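Local coordinates for lactaldehyde dehydrogenase (Escherichia coli, PDB 2IMP), which oxidises L-lactaldehyde irreversibly to L-lactate with NAD(+), also acts on glycolaldehyde and L-glyceraldehyde, and serves L-fucose and L-rhamnose degradation, at residues A69-K74 and D193-P198; V345-R350 and Q375-M380. All blocks are in the same frame, centred on the assembly; numbering follows the deposited sequence.

In the fold
Following the chain from its N terminus, contact 1 comes first: residues 69-74 on helix 65-81 meet residues 193-198, where helix 183-195 ends, closing a loop of 118 residues rich in helix. It packs an early helix against the crossover between parallel strands 172-176 and 202-204, within the NAD-binding part of the fold. Contact 2 begins only after that loop has closed. It joins the end of helix 331-346 to the loop between strands 368-371 and 388-394, across only 24 residues, in the part built round the other large sheet. The two loops run in series, neither nesting nor crossing, and their centres lie about 51 Å apart on opposite sides of the chain's centre.

Contact 1: A69-K74 and D193-P198; sequences ASWLRK and DEIGLP. With SO4 (sulfate ion), chain C.
Trp71 lays one face of its indole against Leu197 and Pro198, just past the turn that ends helix 183-195. Pro198 CD sits over the five-membered ring, 3.9 Å from its centroid, and Leu197 CA lies over the six-membered ring at 4.2 Å, nearer the rim; both are CH-pi contacts, for which the flat, electron-rich indole is well suited. The Leu197 methyl CD1 reaches Trp71 CB at 3.6 Å. At the ring's edge the Ile195 carbonyl O lies near the indole plane, 3.2 Å from Trp71 CZ3, where the slightly positive ring hydrogens would be a fitting neighbour. Beside this, Ile195 CD1 packs on Lys74 CB at 3.7 Å; with CG1 set between the backbone N and the carbonyl carbon (chi1 65°), the branch extends toward helix 65-81. The lysine chain runs out fully extended, leading away from Ile195 and setting NZ above the rim of the indole's opposite face.

The turn itself is a Schellman motif. Gly196 takes a positive phi of 80°, where a side chain would jam against the preceding carbonyl, and the chain swings round to present Leu197 and Pro198. From here it runs on to strand 202-204, completing a beta-alpha-beta crossover. Trp60 of helix 43-62 meets Trp71 and touches both Leu197 and Pro198. Away from this interface, Ser70 OG donates to O3 of a sulfate, probably from the crystallisation liquor, at 2.8 Å; Arg73 NH1 adds a weak bond, and Arg73 NH2 forms a salt bridge with Glu117 of a second subunit.

Were Trp71 reduced to an alanine, a gap is likely to open against Leu197 and Pro198, with both CH-pi contacts lost. No hydrogen bond joins the two segments; dispersion and weakly polar contacts, mostly round the indole, hold them together.

Contact 2: V345-R350 and Q375-M380; sequences VEEGAR and QEMSIM
Glu347 and Ala349 flank the glycine of a Schellman motif that closes helix 331-346, and both meet the turn leading into a 3-10 segment that begins at Ser378. The extended Glu347 side chain, its CG anti to the carbonyl carbon (chi1 -71°), brings the carboxylate to the start of that segment. There OE1 accepts a weak bond from Ser378 N at 3.4 Å, while OE2 lies 3.0 Å from Ser378 OG, close enough for a hydrogen bond, though the hydroxyl may instead donate elsewhere. A carboxylate suits this place because its two oxygens can face the Ser378 amide and hydroxyl together.

Gly348, with phi 122°, reverses the chain as only a residue without a side chain does easily. The chain then enters strand 350-353, which pairs with 368-371 at the margin of the sheet that also holds 290-294 and 388-394, in the catalytic part of the fold.

Met377 packs between the carboxylate and Ala349. Its chain and that of Glu347 run antiparallel alongside each other, with Met377 CG 3.3 Å from Glu347 OE1, and it bends at its thioether so that CE comes within 4.1 Å of Ala349 N. The small Ala349 offers its CB to Met377 SD at 4.2 Å, while its side chain also touches Ala344 of the helix.

Contact 1: A69-K74 and D193-P198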
loop_
_atom_site.group_PDB
_atom_site.type_symbol
_atom_site.label_atom_id
_atom_site.label_comp_id
_atom_site.label_asym_id
_atom_site.label_seq_id
_atom_site.Cartn_x
_atom_site.Cartn_y
_atom_site.Cartn_z
ATOM N N ALA A 69 13.577 -5.906 16.981
ATOM C CA ALA A 69 13.774 -4.468 16.983
ATOM C C ALA A 69 14.484 -4.027 18.282
ATOM O O ALA A 69 15.384 -3.182 18.269
ATOM C CB ALA A 69 12.434 -3.758 16.859
ATOM N N SER A 70 14.054 -4.613 19.394
ATOM C CA SER A 70 14.660 -4.314 20.681
ATOM C C SER A 70 16.181 -4.601 20.650
ATOM O O SER A 70 16.985 -3.819 21.151
ATOM C CB SER A 70 13.985 -5.141 21.779
ATOM O OG SER A 70 14.476 -4.782 23.055
ATOM N N TRP A 71 16.549 -5.725 20.042
ATOM C CA TRP A 71 17.956 -6.072 19.901
ATOM C C TRP A 71 18.716 -5.029 19.057
ATOM O O TRP A 71 19.836 -4.634 19.397
ATOM C CB TRP A 71 18.111 -7.461 19.265
ATOM C CG TRP A 71 17.927 -8.582 20.245
ATOM C CD1 TRP A 71 16.944 -9.532 20.244
ATOM C CD2 TRP A 71 18.744 -8.854 21.389
ATOM N NE1 TRP A 71 17.101 -10.380 21.316
ATOM C CE2 TRP A 71 18.196 -9.985 22.034
ATOM C CE3 TRP A 71 19.886 -8.248 21.928
ATOM C CZ2 TRP A 71 18.756 -10.523 23.197
ATOM C CZ3 TRP A 71 20.441 -8.784 23.086
ATOM C CH2 TRP A 71 19.875 -9.911 23.706
ATOM N N LEU A 72 18.086 -4.596 17.966
ATOM C CA LEU A 72 18.683 -3.583 17.106
ATOM C C LEU A 72 18.894 -2.252 17.849
ATOM O O LEU A 72 19.921 -1.604 17.694
ATOM C CB LEU A 72 17.814 -3.350 15.864
ATOM C CG LEU A 72 17.783 -4.450 14.799
ATOM C CD1 LEU A 72 16.796 -4.061 13.701
ATOM C CD2 LEU A 72 19.180 -4.643 14.212
ATOM N N ARG A 73 17.915 -1.864 18.659
ATOM C CA ARG A 73 18.037 -0.632 19.438
ATOM C C ARG A 73 19.198 -0.680 20.450
ATOM O O ARG A 73 19.821 0.338 20.738
ATOM C CB ARG A 73 16.724 -0.327 20.161
ATOM C CG ARG A 73 15.715 0.348 19.258
ATOM C CD ARG A 73 14.301 0.276 19.793
ATOM N NE ARG A 73 13.386 0.872 18.823
ATOM C CZ ARG A 73 12.100 0.556 18.699
ATOM N NH1 ARG A 73 11.553 -0.363 19.490
ATOM N NH2 ARG A 73 11.363 1.158 17.769
ATOM N N LYS A 74 19.464 -1.866 20.986
ATOM C CA LYS A 74 20.576 -2.022 21.906
ATOM C C LYS A 74 21.902 -1.792 21.180
ATOM O O LYS A 74 22.841 -1.228 21.741
ATOM C CB LYS A 74 20.570 -3.419 22.530
ATOM C CG LYS A 74 19.420 -3.635 23.492
ATOM C CD LYS A 74 19.405 -5.042 24.043
ATOM C CE LYS A 74 18.237 -5.226 24.998
ATOM N NZ LYS A 74 18.154 -6.640 25.475
ATOM N N ASP A 193 28.601 -8.257 20.468
ATOM C CA ASP A 193 28.994 -9.234 21.470
ATOM C C ASP A 193 28.666 -8.767 22.904
ATOM O O ASP A 193 28.135 -9.525 23.710
ATOM C CB ASP A 193 30.488 -9.515 21.365
ATOM C CG ASP A 193 30.910 -10.704 22.194
ATOM O OD1 ASP A 193 31.925 -10.591 22.906
ATOM O OD2 ASP A 193 30.233 -11.753 22.128
ATOM N N GLU A 194 28.975 -7.508 23.189
ATOM C CA GLU A 194 28.714 -6.939 24.503
ATOM C C GLU A 194 27.235 -6.892 24.917
ATOM O O GLU A 194 26.914 -7.147 26.074
ATOM C CB GLU A 194 29.299 -5.534 24.592
ATOM C CG GLU A 194 30.741 -5.511 25.026
ATOM C CD GLU A 194 31.388 -4.161 24.801
ATOM O OE1 GLU A 194 30.724 -3.131 25.066
ATOM O OE2 GLU A 194 32.562 -4.138 24.365
ATOM N N ILE A 195 26.347 -6.564 23.980
ATOM C CA ILE A 195 24.928 -6.504 24.310
ATOM C C ILE A 195 24.251 -7.878 24.336
ATOM O O ILE A 195 23.091 -7.999 24.705
ATOM C CB ILE A 195 24.143 -5.600 23.341
ATOM C CG1 ILE A 195 24.169 -6.198 21.930
ATOM C CG2 ILE A 195 24.739 -4.199 23.355
ATOM C CD1 ILE A 195 23.050 -5.714 21.060
ATOM N N GLY A 196 24.992 -8.899 23.918
ATOM C CA GLY A 196 24.472 -10.252 23.942
ATOM C C GLY A 196 23.551 -10.736 22.839
ATOM O O GLY A 196 22.772 -11.666 23.072
ATOM N N LEU A 197 23.609 -10.132 21.654
ATOM C CA LEU A 197 22.760 -10.596 20.559
ATOM C C LEU A 197 22.831 -12.138 20.407
ATOM O O LEU A 197 23.921 -12.712 20.420
ATOM C CB LEU A 197 23.192 -9.952 19.238
ATOM C CG LEU A 197 22.266 -10.185 18.035
ATOM C CD1 LEU A 197 20.977 -9.392 18.238
ATOM C CD2 LEU A 197 22.952 -9.747 16.734
ATOM N N PRO A 198 21.677 -12.812 20.276
ATOM C CA PRO A 198 21.701 -14.273 20.132
ATOM C C PRO A 198 22.791 -14.738 19.136
ATOM O O PRO A 198 22.912 -14.199 18.030
ATOM C CB PRO A 198 20.293 -14.597 19.642
ATOM C CG PRO A 198 19.466 -13.551 20.335
ATOM C CD PRO A 198 20.305 -12.292 20.155
HETATM S S SO4 C . 12.929 -1.512 23.377
HETATM O O1 SO4 C . 14.056 -0.748 22.806
HETATM O O2 SO4 C . 12.210 -2.213 22.295
HETATM O O3 SO4 C . 13.440 -2.499 24.346
HETATM O O4 SO4 C . 12.007 -0.584 24.060
#

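Contact 2: V345-R350 and Q375-M380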
loop_
_atom_site.group_PDB
_atom_site.type_symbol
_atom_site.label_atom_id
_atom_site.label_comp_id
_atom_site.label_asym_id
_atom_site.label_seq_id
_atom_site.Cartn_x
_atom_site.Cartn_y
_atom_site.Cartn_z
ATOM N N VAL A 345 43.685 15.107 -20.479
ATOM C CA VAL A 345 44.467 16.209 -21.017
ATOM C C VAL A 345 44.933 15.934 -22.462
ATOM O O VAL A 345 44.735 16.756 -23.356
ATOM C CB VAL A 345 45.706 16.494 -20.136
ATOM C CG1 VAL A 345 46.496 17.663 -20.706
ATOM C CG2 VAL A 345 45.270 16.799 -18.713
ATOM N N GLU A 346 45.534 14.765 -22.668
ATOM C CA GLU A 346 45.998 14.373 -23.991
ATOM C C GLU A 346 44.869 14.415 -25.035
ATOM O O GLU A 346 45.093 14.724 -26.205
ATOM C CB GLU A 346 46.592 12.964 -23.947
ATOM C CG GLU A 346 47.681 12.782 -22.901
ATOM C CD GLU A 346 48.255 11.375 -22.894
ATOM O OE1 GLU A 346 47.462 10.409 -22.867
ATOM O OE2 GLU A 346 49.498 11.235 -22.906
ATOM N N GLU A 347 43.660 14.101 -24.586
ATOM C CA GLU A 347 42.497 14.109 -25.456
ATOM C C GLU A 347 41.957 15.523 -25.755
ATOM O O GLU A 347 41.072 15.695 -26.596
ATOM C CB GLU A 347 41.390 13.241 -24.850
ATOM C CG GLU A 347 41.693 11.747 -24.885
ATOM C CD GLU A 347 40.631 10.907 -24.193
ATOM O OE1 GLU A 347 39.430 11.085 -24.497
ATOM O OE2 GLU A 347 41.000 10.059 -23.352
ATOM N N GLY A 348 42.497 16.521 -25.060
ATOM C CA GLY A 348 42.063 17.888 -25.289
ATOM C C GLY A 348 41.509 18.620 -24.081
ATOM O O GLY A 348 41.151 19.795 -24.178
ATOM N N ALA A 349 41.431 17.935 -22.945
ATOM C CA ALA A 349 40.911 18.549 -21.728
ATOM C C ALA A 349 41.776 19.715 -21.202
ATOM O O ALA A 349 42.998 19.608 -21.116
ATOM C CB ALA A 349 40.752 17.490 -20.641
ATOM N N ARG A 350 41.123 20.815 -20.850
ATOM C CA ARG A 350 41.821 21.988 -20.350
ATOM C C ARG A 350 41.894 22.062 -18.801
ATOM O O ARG A 350 40.876 22.238 -18.132
ATOM C CB ARG A 350 41.139 23.248 -20.898
ATOM C CG ARG A 350 42.020 24.489 -20.931
ATOM C CD ARG A 350 41.268 25.676 -21.518
ATOM N NE ARG A 350 40.293 26.232 -20.581
ATOM C CZ ARG A 350 39.269 27.002 -20.936
ATOM N NH1 ARG A 350 39.076 27.305 -22.213
ATOM N NH2 ARG A 350 38.442 27.477 -20.016
ATOM N N GLN A 375 31.826 15.047 -24.193
ATOM C CA GLN A 375 31.051 13.874 -23.813
ATOM C C GLN A 375 31.730 12.565 -24.258
ATOM O O GLN A 375 31.595 11.525 -23.613
ATOM C CB GLN A 375 29.652 13.964 -24.434
ATOM C CG GLN A 375 28.715 12.815 -24.086
ATOM C CD GLN A 375 28.512 12.655 -22.594
ATOM O OE1 GLN A 375 28.329 13.633 -21.872
ATOM N NE2 GLN A 375 28.532 11.411 -22.125
ATOM N N GLU A 376 32.467 12.662 -25.361
ATOM C CA GLU A 376 33.189 11.539 -25.944
ATOM C C GLU A 376 34.346 11.011 -25.064
ATOM O O GLU A 376 34.484 9.806 -24.867
ATOM C CB GLU A 376 33.759 11.951 -27.302
ATOM C CG GLU A 376 32.831 12.813 -28.143
ATOM C CD GLU A 376 33.519 13.371 -29.382
ATOM O OE1 GLU A 376 33.958 12.570 -30.238
ATOM O OE2 GLU A 376 33.624 14.611 -29.499
ATOM N N MET A 377 35.162 11.934 -24.561
ATOM C CA MET A 377 36.311 11.602 -23.723
ATOM C C MET A 377 36.076 10.481 -22.688
ATOM O O MET A 377 35.034 10.432 -22.036
ATOM C CB MET A 377 36.815 12.860 -23.003
ATOM C CG MET A 377 37.623 13.801 -23.890
ATOM S SD MET A 377 38.158 15.325 -23.069
ATOM C CE MET A 377 37.795 16.539 -24.346
ATOM N N SER A 378 37.062 9.599 -22.555
ATOM C CA SER A 378 36.977 8.483 -21.622
ATOM C C SER A 378 36.794 8.888 -20.146
ATOM O O SER A 378 36.328 8.091 -19.333
ATOM C CB SER A 378 38.218 7.593 -21.754
ATOM O OG SER A 378 39.401 8.324 -21.488
ATOM N N ILE A 379 37.164 10.120 -19.809
ATOM C CA ILE A 379 37.009 10.582 -18.437
ATOM C C ILE A 379 35.525 10.693 -18.014
ATOM O O ILE A 379 35.197 10.727 -16.829
ATOM C CB ILE A 379 37.697 11.949 -18.224
ATOM C CG1 ILE A 379 37.750 12.270 -16.730
ATOM C CG2 ILE A 379 36.947 13.039 -18.976
ATOM C CD1 ILE A 379 38.618 13.449 -16.395
ATOM N N MET A 380 34.652 10.746 -19.015
ATOM C CA MET A 380 33.217 10.826 -18.791
ATOM C C MET A 380 32.562 9.437 -18.635
ATOM O O MET A 380 31.382 9.325 -18.305
ATOM C CB MET A 380 32.551 11.563 -19.953
ATOM C CG MET A 380 33.037 12.983 -20.149
ATOM S SD MET A 380 32.653 14.035 -18.746
ATOM C CE MET A 380 31.043 14.632 -19.217
#